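Local coordinates for protein molybdopterin adenylyltransferase (Helicobacter pylori, PDB 4XCW) that probably transfers AMP from ATP to molybdopterin, the adenylylation step of molybdenum cofactor synthesis, at residues Gly9-Ser14 with Glu57-Lys62; Leu110-Thr115 with Ile141-Glu146; Ala151-Val156 with Asn162-Asn167. All blocks are in the same frame, centred on the assembly; numbering follows the deposited sequence.

Interaction 1: Gly9-Ser14 with Glu57-Lys62; sequences GVLSAS and EKSLIK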
loop_
_atom_site.group_PDB
_atom_site.type_symbol
_atom_site.label_atom_id
_atom_site.label_comp_id
_atom_site.label_asym_id
_atom_site.label_seq_id
_atom_site.Cartn_x
_atom_site.Cartn_y
_atom_site.Cartn_z
ATOM N N GLY B 9 2.360 24.174 -7.645
ATOM C CA GLY B 9 3.766 24.045 -7.307
ATOM C C GLY B 9 4.428 22.958 -8.130
ATOM O O GLY B 9 3.859 21.888 -8.338
ATOM N N VAL B 10 5.629 23.242 -8.623
ATOM C CA VAL B 10 6.406 22.250 -9.358
ATOM C C VAL B 10 7.788 22.191 -8.727
ATOM O O VAL B 10 8.567 23.135 -8.834
ATOM C CB VAL B 10 6.515 22.587 -10.850
ATOM C CG1 VAL B 10 7.231 21.462 -11.613
ATOM C CG2 VAL B 10 5.134 22.832 -11.432
ATOM N N LEU B 11 8.080 21.082 -8.063
ATOM C CA LEU B 11 9.324 20.929 -7.333
ATOM C C LEU B 11 10.233 19.886 -7.976
ATOM O O LEU B 11 9.919 18.702 -7.964
ATOM C CB LEU B 11 9.031 20.543 -5.884
ATOM C CG LEU B 11 10.253 20.503 -4.976
ATOM C CD1 LEU B 11 10.954 21.830 -5.084
ATOM C CD2 LEU B 11 9.854 20.220 -3.537
ATOM N N SER B 12 11.356 20.328 -8.533
ATOM C CA SER B 12 12.335 19.396 -9.083
ATOM C C SER B 12 13.413 19.106 -8.051
ATOM O O SER B 12 14.133 20.009 -7.630
ATOM C CB SER B 12 12.965 19.948 -10.363
ATOM O OG SER B 12 14.015 19.100 -10.803
ATOM N N ALA B 13 13.504 17.849 -7.630
ATOM C CA ALA B 13 14.532 17.423 -6.692
ATOM C C ALA B 13 15.730 16.933 -7.477
ATOM O O ALA B 13 15.629 15.958 -8.222
ATOM C CB ALA B 13 14.015 16.332 -5.770
ATOM N N SER B 14 16.861 17.607 -7.312
ATOM C CA SER B 14 18.034 17.317 -8.131
ATOM C C SER B 14 19.311 17.883 -7.526
ATOM O O SER B 14 19.325 19.011 -7.041
ATOM C CB SER B 14 17.836 17.877 -9.541
ATOM O OG SER B 14 19.020 17.762 -10.314
ATOM N N GLU B 57 11.361 19.473 2.251
ATOM C CA GLU B 57 10.234 19.736 3.148
ATOM C C GLU B 57 9.912 21.223 3.171
ATOM O O GLU B 57 8.762 21.620 3.023
ATOM C CB GLU B 57 10.535 19.253 4.566
ATOM C CG GLU B 57 10.672 17.747 4.698
ATOM C CD GLU B 57 10.940 17.315 6.123
ATOM O OE1 GLU B 57 10.731 18.134 7.045
ATOM O OE2 GLU B 57 11.355 16.152 6.319
ATOM N N LYS B 58 10.941 22.043 3.367
ATOM C CA LYS B 58 10.761 23.488 3.410
ATOM C C LYS B 58 10.145 24.034 2.131
ATOM O O LYS B 58 9.302 24.921 2.176
ATOM C CB LYS B 58 12.098 24.174 3.675
ATOM C CG LYS B 58 12.557 24.084 5.117
ATOM C CD LYS B 58 13.885 24.793 5.307
ATOM C CE LYS B 58 14.280 24.853 6.773
ATOM N NZ LYS B 58 15.622 25.469 6.949
ATOM N N SER B 59 10.574 23.509 0.989
ATOM C CA SER B 59 10.049 23.941 -0.304
ATOM C C SER B 59 8.582 23.568 -0.459
ATOM O O SER B 59 7.761 24.388 -0.867
ATOM C CB SER B 59 10.862 23.332 -1.448
ATOM O OG SER B 59 10.371 23.764 -2.706
ATOM N N LEU B 60 8.258 22.317 -0.141
ATOM C CA LEU B 60 6.873 21.859 -0.187
ATOM C C LEU B 60 5.998 22.718 0.723
ATOM O O LEU B 60 4.905 23.138 0.345
ATOM C CB LEU B 60 6.770 20.390 0.228
ATOM C CG LEU B 60 7.310 19.347 -0.748
ATOM C CD1 LEU B 60 7.303 17.973 -0.101
ATOM C CD2 LEU B 60 6.484 19.347 -2.025
ATOM N N ILE B 61 6.493 22.984 1.926
ATOM C CA ILE B 61 5.728 23.757 2.890
ATOM C C ILE B 61 5.494 25.175 2.368
ATOM O O ILE B 61 4.398 25.720 2.503
ATOM C CB ILE B 61 6.428 23.775 4.263
ATOM C CG1 ILE B 61 6.326 22.388 4.905
ATOM C CG2 ILE B 61 5.819 24.835 5.176
ATOM C CD1 ILE B 61 7.127 22.223 6.171
ATOM N N LYS B 62 6.507 25.751 1.730
ATOM C CA LYS B 62 6.393 27.107 1.197
ATOM C C LYS B 62 5.366 27.149 0.065
ATOM O O LYS B 62 4.557 28.073 -0.015
ATOM C CB LYS B 62 7.759 27.614 0.714
ATOM C CG LYS B 62 7.737 28.998 0.073
ATOM C CD LYS B 62 9.149 29.543 -0.122
ATOM C CE LYS B 62 10.028 28.564 -0.888
ATOM N NZ LYS B 62 11.406 29.089 -1.120
#
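Leu-11, on strand 6-13, and Leu-60, on helix 53-66, meet through one methyl each, CD2 against CD2 at 3.8 Å, with the two side chains running at roughly a right angle to one another. Behind that pair of methyls, CG of Leu-60 also comes to 3.9 Å of the same CD2 of Leu-11. The side chain of Leu-11 leaves the strand toward the helix, and with CG anti to the backbone N (chi1 -174°) both methyls come up against helix 53-66. CD2 then takes the aliphatic neighbour, while CD1 turns toward Ser-59, whose CB is 3.9 Å from CD1. The hydroxyl is modelled closer still, but both Leu-11 and Ser-59 were built in two conformers, and the very short approach of OG to the methyl is therefore doubtful. The setting is a beta-alpha-beta crossover: helix 53-66 joins the parallel strands 42-49 and 71-75 and passes over strand 6-13, which lies between them in the sheet. Leu-11 accordingly also packs on Val-49 and Thr-74 of the flanking strands and on Ile-56 and Met-63 of the helix, while Leu-60 rests on Val-72. This is the tight part, a small apolar seam in which every touching residue is buried. Ser-59 marks its polar border. Its OG is taken up by a hydrogen bond to the carboxylate of Glu-47, which pairs through its other oxygen with Lys-62, one turn further along the helix. The outer side of the same helix is loose by comparison: Lys-58 is exposed, its side chain extended, and makes a long, weak ion pair with Asp-54.

Interaction 2: Leu110-Thr115 with Ile141-Glu146; sequences LKYVPT and IRECLE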
loop_
_atom_site.group_PDB
_atom_site.type_symbol
_atom_site.label_atom_id
_atom_site.label_comp_id
_atom_site.label_asym_id
_atom_site.label_seq_id
_atom_site.Cartn_x
_atom_site.Cartn_y
_atom_site.Cartn_z
ATOM N N LEU B 110 3.603 -0.111 -14.384
ATOM C CA LEU B 110 3.838 -1.557 -14.444
ATOM C C LEU B 110 3.355 -2.175 -15.757
ATOM O O LEU B 110 3.751 -3.291 -16.110
ATOM C CB LEU B 110 3.170 -2.252 -13.251
ATOM C CG LEU B 110 3.569 -3.706 -12.976
ATOM C CD1 LEU B 110 5.081 -3.855 -12.861
ATOM C CD2 LEU B 110 2.888 -4.209 -11.712
ATOM N N LYS B 111 2.509 -1.455 -16.485
ATOM C CA LYS B 111 2.134 -1.887 -17.828
ATOM C C LYS B 111 3.362 -1.933 -18.731
ATOM O O LYS B 111 3.464 -2.787 -19.614
ATOM C CB LYS B 111 1.074 -0.957 -18.430
ATOM C CG LYS B 111 -0.271 -0.988 -17.719
ATOM C CD LYS B 111 -1.242 0.029 -18.313
ATOM C CE LYS B 111 -2.551 0.069 -17.535
ATOM N NZ LYS B 111 -3.432 1.196 -17.950
ATOM N N TYR B 112 4.298 -1.017 -18.497
ATOM C CA TYR B 112 5.475 -0.878 -19.350
ATOM C C TYR B 112 6.718 -1.583 -18.795
ATOM O O TYR B 112 7.342 -2.390 -19.487
ATOM C CB TYR B 112 5.793 0.605 -19.574
ATOM C CG TYR B 112 4.620 1.431 -20.059
ATOM C CD1 TYR B 112 4.330 1.530 -21.415
ATOM C CD2 TYR B 112 3.805 2.114 -19.163
ATOM C CE1 TYR B 112 3.261 2.286 -21.866
ATOM C CE2 TYR B 112 2.734 2.874 -19.604
ATOM C CZ TYR B 112 2.466 2.955 -20.958
ATOM O OH TYR B 112 1.402 3.707 -21.408
ATOM N N VAL B 113 7.085 -1.266 -17.557
ATOM C CA VAL B 113 8.319 -1.791 -16.975
ATOM C C VAL B 113 8.089 -2.560 -15.670
ATOM O O VAL B 113 7.361 -2.103 -14.790
ATOM C CB VAL B 113 9.342 -0.654 -16.716
ATOM C CG1 VAL B 113 9.821 -0.062 -18.033
ATOM C CG2 VAL B 113 8.743 0.430 -15.838
ATOM N N PRO B 114 8.715 -3.742 -15.546
ATOM C CA PRO B 114 8.621 -4.552 -14.324
ATOM C C PRO B 114 9.151 -3.816 -13.102
ATOM O O PRO B 114 8.619 -3.970 -12.000
ATOM C CB PRO B 114 9.487 -5.776 -14.641
ATOM C CG PRO B 114 9.530 -5.840 -16.127
ATOM C CD PRO B 114 9.480 -4.423 -16.604
ATOM N N THR B 115 10.172 -2.993 -13.306
ATOM C CA THR B 115 10.793 -2.253 -12.212
ATOM C C THR B 115 9.928 -1.115 -11.683
ATOM O O THR B 115 10.335 -0.373 -10.782
ATOM C CB THR B 115 12.163 -1.700 -12.651
ATOM O OG1 THR B 115 12.048 -1.115 -13.955
ATOM C CG2 THR B 115 13.175 -2.824 -12.714
ATOM N N ILE B 141 6.042 11.124 -17.059
ATOM C CA ILE B 141 5.230 12.149 -16.419
ATOM C C ILE B 141 3.868 12.270 -17.104
ATOM O O ILE B 141 2.835 12.333 -16.437
ATOM C CB ILE B 141 5.951 13.514 -16.421
ATOM C CG1 ILE B 141 7.086 13.503 -15.391
ATOM C CG2 ILE B 141 4.962 14.648 -16.118
ATOM C CD1 ILE B 141 8.093 14.637 -15.546
ATOM N N ARG B 142 3.863 12.262 -18.436
ATOM C CA ARG B 142 2.608 12.397 -19.174
ATOM C C ARG B 142 1.659 11.239 -18.891
ATOM O O ARG B 142 0.479 11.452 -18.605
ATOM C CB ARG B 142 2.869 12.502 -20.674
ATOM C CG ARG B 142 3.419 13.848 -21.087
ATOM C CD ARG B 142 3.407 14.025 -22.594
ATOM N NE ARG B 142 3.663 15.414 -22.955
ATOM C CZ ARG B 142 4.873 15.918 -23.170
ATOM N NH1 ARG B 142 5.943 15.139 -23.073
ATOM N NH2 ARG B 142 5.012 17.198 -23.489
ATOM N N GLU B 143 2.181 10.018 -18.964
ATOM C CA GLU B 143 1.381 8.826 -18.706
ATOM C C GLU B 143 0.846 8.821 -17.281
ATOM O O GLU B 143 -0.297 8.438 -17.040
ATOM C CB GLU B 143 2.204 7.565 -18.971
ATOM C CG GLU B 143 2.571 7.393 -20.436
ATOM C CD GLU B 143 3.774 6.502 -20.642
ATOM O OE1 GLU B 143 4.615 6.400 -19.724
ATOM O OE2 GLU B 143 3.885 5.903 -21.727
ATOM N N CYS B 144 1.678 9.252 -16.341
ATOM C CA CYS B 144 1.285 9.312 -14.943
ATOM C C CYS B 144 0.157 10.318 -14.712
ATOM O O CYS B 144 -0.853 9.995 -14.087
ATOM C CB CYS B 144 2.496 9.659 -14.079
ATOM S SG CYS B 144 2.157 9.751 -12.317
ATOM N N LEU B 145 0.322 11.531 -15.234
ATOM C CA LEU B 145 -0.684 12.574 -15.054
ATOM C C LEU B 145 -1.993 12.193 -15.746
ATOM O O LEU B 145 -3.076 12.451 -15.226
ATOM C CB LEU B 145 -0.167 13.917 -15.580
ATOM C CG LEU B 145 0.786 14.653 -14.638
ATOM C CD1 LEU B 145 1.433 15.841 -15.328
ATOM C CD2 LEU B 145 0.053 15.088 -13.372
ATOM N N GLU B 146 -1.895 11.570 -16.917
ATOM C CA GLU B 146 -3.094 11.131 -17.624
ATOM C C GLU B 146 -3.891 10.151 -16.764
ATOM O O GLU B 146 -5.124 10.168 -16.755
ATOM C CB GLU B 146 -2.730 10.494 -18.969
ATOM C CG GLU B 146 -3.941 10.057 -19.782
ATOM C CD GLU B 146 -3.579 9.635 -21.193
ATOM O OE1 GLU B 146 -2.415 9.837 -21.598
ATOM O OE2 GLU B 146 -4.460 9.095 -21.895
#
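The carboxylate oxygen OE2 of Glu-143 has two neighbours: the phenol of Tyr-112, whose OH is 3.3 Å away, and Lys-139, which forms a salt bridge to it. Glu-143 belongs to helix 138-148, which follows strand 129-134 in the alpha/beta fold of this molybdopterin-binding family, and Lys-139 precedes it by one turn on that helix. Tyr-112 comes from the loop that leaves helix 99-110, so the contact ties a surface loop to the outside of a helix. Tyrosine and glutamate extend toward each other from opposite directions, yet their flat ends do not meet edge on. The carboxylate lies over one face of the ring, displaced toward its hydroxyl end, and the two planes are only 18° apart. OE2 stands above the CZ-OH bond of Tyr-112, 3.4 Å from CZ, and so above the ring plane rather than beside it. On the helix side, the glutamate spans the distance with CG beside the backbone N (chi1 -66°) and an extended chain beyond, which carries the carboxylate clear of the helix backbone. A negative group over the electron-rich face of a phenol would by itself be expected to be somewhat unfavourable, and Lys-139 probably offsets much of that charge. Tyr-112 is exposed and Glu-143 partly so, which makes this a contact at the surface of the chain. The residues that follow the tyrosine, Val-113, Pro-114 and Thr-115, pack on Phe-174 of the second subunit, placing the loop at a subunit boundary. The carboxylate's other oxygen, OE1, is over the same ring face, with CE2 of Tyr-112 at 4.0 Å.

Interaction 3: Ala151-Val156 with Asn162-Asn167; sequences AIPYCV and NYMQVN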
loop_
_atom_site.group_PDB
_atom_site.type_symbol
_atom_site.label_atom_id
_atom_site.label_comp_id
_atom_site.label_asym_id
_atom_site.label_seq_id
_atom_site.Cartn_x
_atom_site.Cartn_y
_atom_site.Cartn_z
ATOM N N ALA B 151 -8.901 12.233 -10.988
ATOM C CA ALA B 151 -9.337 12.234 -9.595
ATOM C C ALA B 151 -8.941 13.518 -8.872
ATOM O O ALA B 151 -9.342 13.746 -7.731
ATOM C CB ALA B 151 -8.766 11.019 -8.856
ATOM N N ILE B 152 -8.161 14.363 -9.533
ATOM C CA ILE B 152 -7.554 15.509 -8.849
ATOM C C ILE B 152 -8.527 16.683 -8.578
ATOM O O ILE B 152 -8.578 17.188 -7.449
ATOM C CB ILE B 152 -6.316 16.009 -9.634
ATOM C CG1 ILE B 152 -5.180 14.993 -9.495
ATOM C CG2 ILE B 152 -5.842 17.361 -9.127
ATOM C CD1 ILE B 152 -3.895 15.407 -10.182
ATOM N N PRO B 153 -9.305 17.121 -9.585
ATOM C CA PRO B 153 -10.204 18.246 -9.276
ATOM C C PRO B 153 -11.168 17.984 -8.111
ATOM O O PRO B 153 -11.385 18.870 -7.286
ATOM C CB PRO B 153 -10.984 18.426 -10.580
ATOM C CG PRO B 153 -10.054 17.940 -11.633
ATOM C CD PRO B 153 -9.373 16.755 -11.012
ATOM N N TYR B 154 -11.736 16.784 -8.045
ATOM C CA TYR B 154 -12.632 16.454 -6.947
ATOM C C TYR B 154 -11.862 16.424 -5.635
ATOM O O TYR B 154 -12.359 16.886 -4.614
ATOM C CB TYR B 154 -13.319 15.117 -7.182
ATOM C CG TYR B 154 -14.358 14.751 -6.144
ATOM C CD1 TYR B 154 -15.379 15.631 -5.814
ATOM C CD2 TYR B 154 -14.333 13.509 -5.521
ATOM C CE1 TYR B 154 -16.339 15.290 -4.884
ATOM C CE2 TYR B 154 -15.285 13.161 -4.593
ATOM C CZ TYR B 154 -16.283 14.055 -4.276
ATOM O OH TYR B 154 -17.229 13.709 -3.350
ATOM N N CYS B 155 -10.646 15.877 -5.667
ATOM C CA CYS B 155 -9.818 15.848 -4.459
ATOM C C CYS B 155 -9.555 17.259 -3.949
ATOM O O CYS B 155 -9.633 17.523 -2.749
ATOM C CB CYS B 155 -8.481 15.148 -4.715
ATOM S SG CYS B 155 -7.522 14.839 -3.191
ATOM N N VAL B 156 -9.232 18.162 -4.868
ATOM C CA VAL B 156 -8.942 19.545 -4.505
ATOM C C VAL B 156 -10.219 20.220 -3.968
ATOM O O VAL B 156 -10.154 21.007 -3.019
ATOM C CB VAL B 156 -8.341 20.320 -5.704
ATOM C CG1 VAL B 156 -8.263 21.825 -5.423
ATOM C CG2 VAL B 156 -6.959 19.770 -6.033
ATOM N N ASN B 162 -9.079 25.639 -4.596
ATOM C CA ASN B 162 -9.828 26.351 -5.633
ATOM C C ASN B 162 -10.429 25.383 -6.645
ATOM O O ASN B 162 -10.024 24.225 -6.739
ATOM C CB ASN B 162 -8.942 27.371 -6.350
ATOM C CG ASN B 162 -8.514 28.507 -5.449
ATOM O OD1 ASN B 162 -9.185 28.828 -4.470
ATOM N ND2 ASN B 162 -7.390 29.128 -5.779
ATOM N N TYR B 163 -11.394 25.869 -7.411
ATOM C CA TYR B 163 -12.201 25.000 -8.258
ATOM C C TYR B 163 -11.632 24.852 -9.661
ATOM O O TYR B 163 -11.761 25.749 -10.492
ATOM C CB TYR B 163 -13.625 25.540 -8.332
ATOM C CG TYR B 163 -14.611 24.583 -8.957
ATOM C CD1 TYR B 163 -15.284 23.654 -8.177
ATOM C CD2 TYR B 163 -14.880 24.615 -10.321
ATOM C CE1 TYR B 163 -16.195 22.781 -8.734
ATOM C CE2 TYR B 163 -15.793 23.741 -10.890
ATOM C CZ TYR B 163 -16.447 22.826 -10.089
ATOM O OH TYR B 163 -17.357 21.953 -10.638
ATOM N N MET B 164 -11.001 23.710 -9.912
ATOM C CA MET B 164 -10.452 23.398 -11.221
ATOM C C MET B 164 -11.541 23.174 -12.253
ATOM O O MET B 164 -12.502 22.444 -12.006
ATOM C CB MET B 164 -9.577 22.155 -11.145
ATOM C CG MET B 164 -8.257 22.363 -10.457
ATOM S SD MET B 164 -7.424 20.782 -10.280
ATOM C CE MET B 164 -5.856 21.330 -9.617
ATOM N N GLN B 165 -11.373 23.795 -13.414
ATOM C CA GLN B 165 -12.272 23.578 -14.533
ATOM C C GLN B 165 -11.518 22.886 -15.659
ATOM O O GLN B 165 -10.589 23.436 -16.252
ATOM C CB GLN B 165 -12.886 24.894 -14.992
ATOM C CG GLN B 165 -13.471 25.679 -13.838
ATOM C CD GLN B 165 -14.723 26.433 -14.210
ATOM O OE1 GLN B 165 -15.281 26.243 -15.291
ATOM N NE2 GLN B 165 -15.178 27.295 -13.311
ATOM N N VAL B 166 -11.932 21.658 -15.928
ATOM C CA VAL B 166 -11.223 20.754 -16.819
ATOM C C VAL B 166 -11.421 21.078 -18.296
ATOM O O VAL B 166 -12.520 21.423 -18.720
ATOM C CB VAL B 166 -11.681 19.319 -16.544
ATOM C CG1 VAL B 166 -10.924 18.334 -17.396
ATOM C CG2 VAL B 166 -11.481 19.020 -15.074
ATOM N N ASN B 167 -10.339 20.985 -19.066
ATOM C CA ASN B 167 -10.422 21.035 -20.518
ATOM C C ASN B 167 -10.773 19.638 -21.018
ATOM O O ASN B 167 -9.904 18.781 -21.170
ATOM C CB ASN B 167 -9.107 21.528 -21.133
ATOM C CG ASN B 167 -9.229 21.826 -22.622
ATOM O OD1 ASN B 167 -10.090 21.281 -23.312
ATOM N ND2 ASN B 167 -8.359 22.698 -23.124
#
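Met-164 lays its extended side chain across the start of helix 152-158 and touches three residues of it in succession. Its root meets Pro-153, CB to CB at 4.0 Å, with the methionine chain and the proline ring running at about a right angle. Further out, SD is 3.9 Å from CA of the same proline and has CG2 of Ile-152 at an equal 3.9 Å, the two chains here slanting past one another. The terminal CE lies between Ile-152 and Val-156, 4.1 Å from CG2 of Val-156, again nearly at right angles. Staggered torsions make this reach possible: CG is anti to the carbonyl carbon (chi1 -73°), and both later torsions are near 180°, so the sulfur and methyl are carried straight in. In the alpha/beta fold this is the C-terminal part of the chain: after helix 152-158 it turns back and runs roughly antiparallel to the helix as an extended arm without regular secondary structure. Met-164 and Val-166 set their first side-chain bonds toward the helix, whereas Tyr-163 and Gln-165 point away, the alternation of an extended chain. Val-166 uses its CG2 to cover CG of Pro-153 at 3.9 Å, also crossing the ring at about a right angle. Where the arm begins, CG1 of Val-156 lies 3.3 Å from the backbone O of Asn-162, a close methyl-to-carbonyl approach. The side chain of Asn-162 turns elsewhere, its ND2 bonded to the O of Thr-5, and Met-164 also touches Ile-6, so the arm is joined to the start of strand 6-13. Ala-151, Tyr-154 and Cys-155 of the helical segment pack against the third subunit.

Interactions 1 and 3 are buried and apolar, interaction 2 lies at the surface and is polar. Interaction 1 is a sheet-to-helix seam inside the alpha/beta layers, while interaction 3 fastens the returning C-terminal arm to a short helix. Interaction 2 lies across the chain's centre from interaction 1, their centres 23 Å apart, and depends on a charged group over a ring. No two contacts share an element, although helices 138-148 and 152-158 follow each other in the chain. The assembly relates interactions 2 and 3: Pro-114 and Thr-115 of the third subunit pack on Ala-151 and Tyr-154, whereas no other chain touches interaction 1.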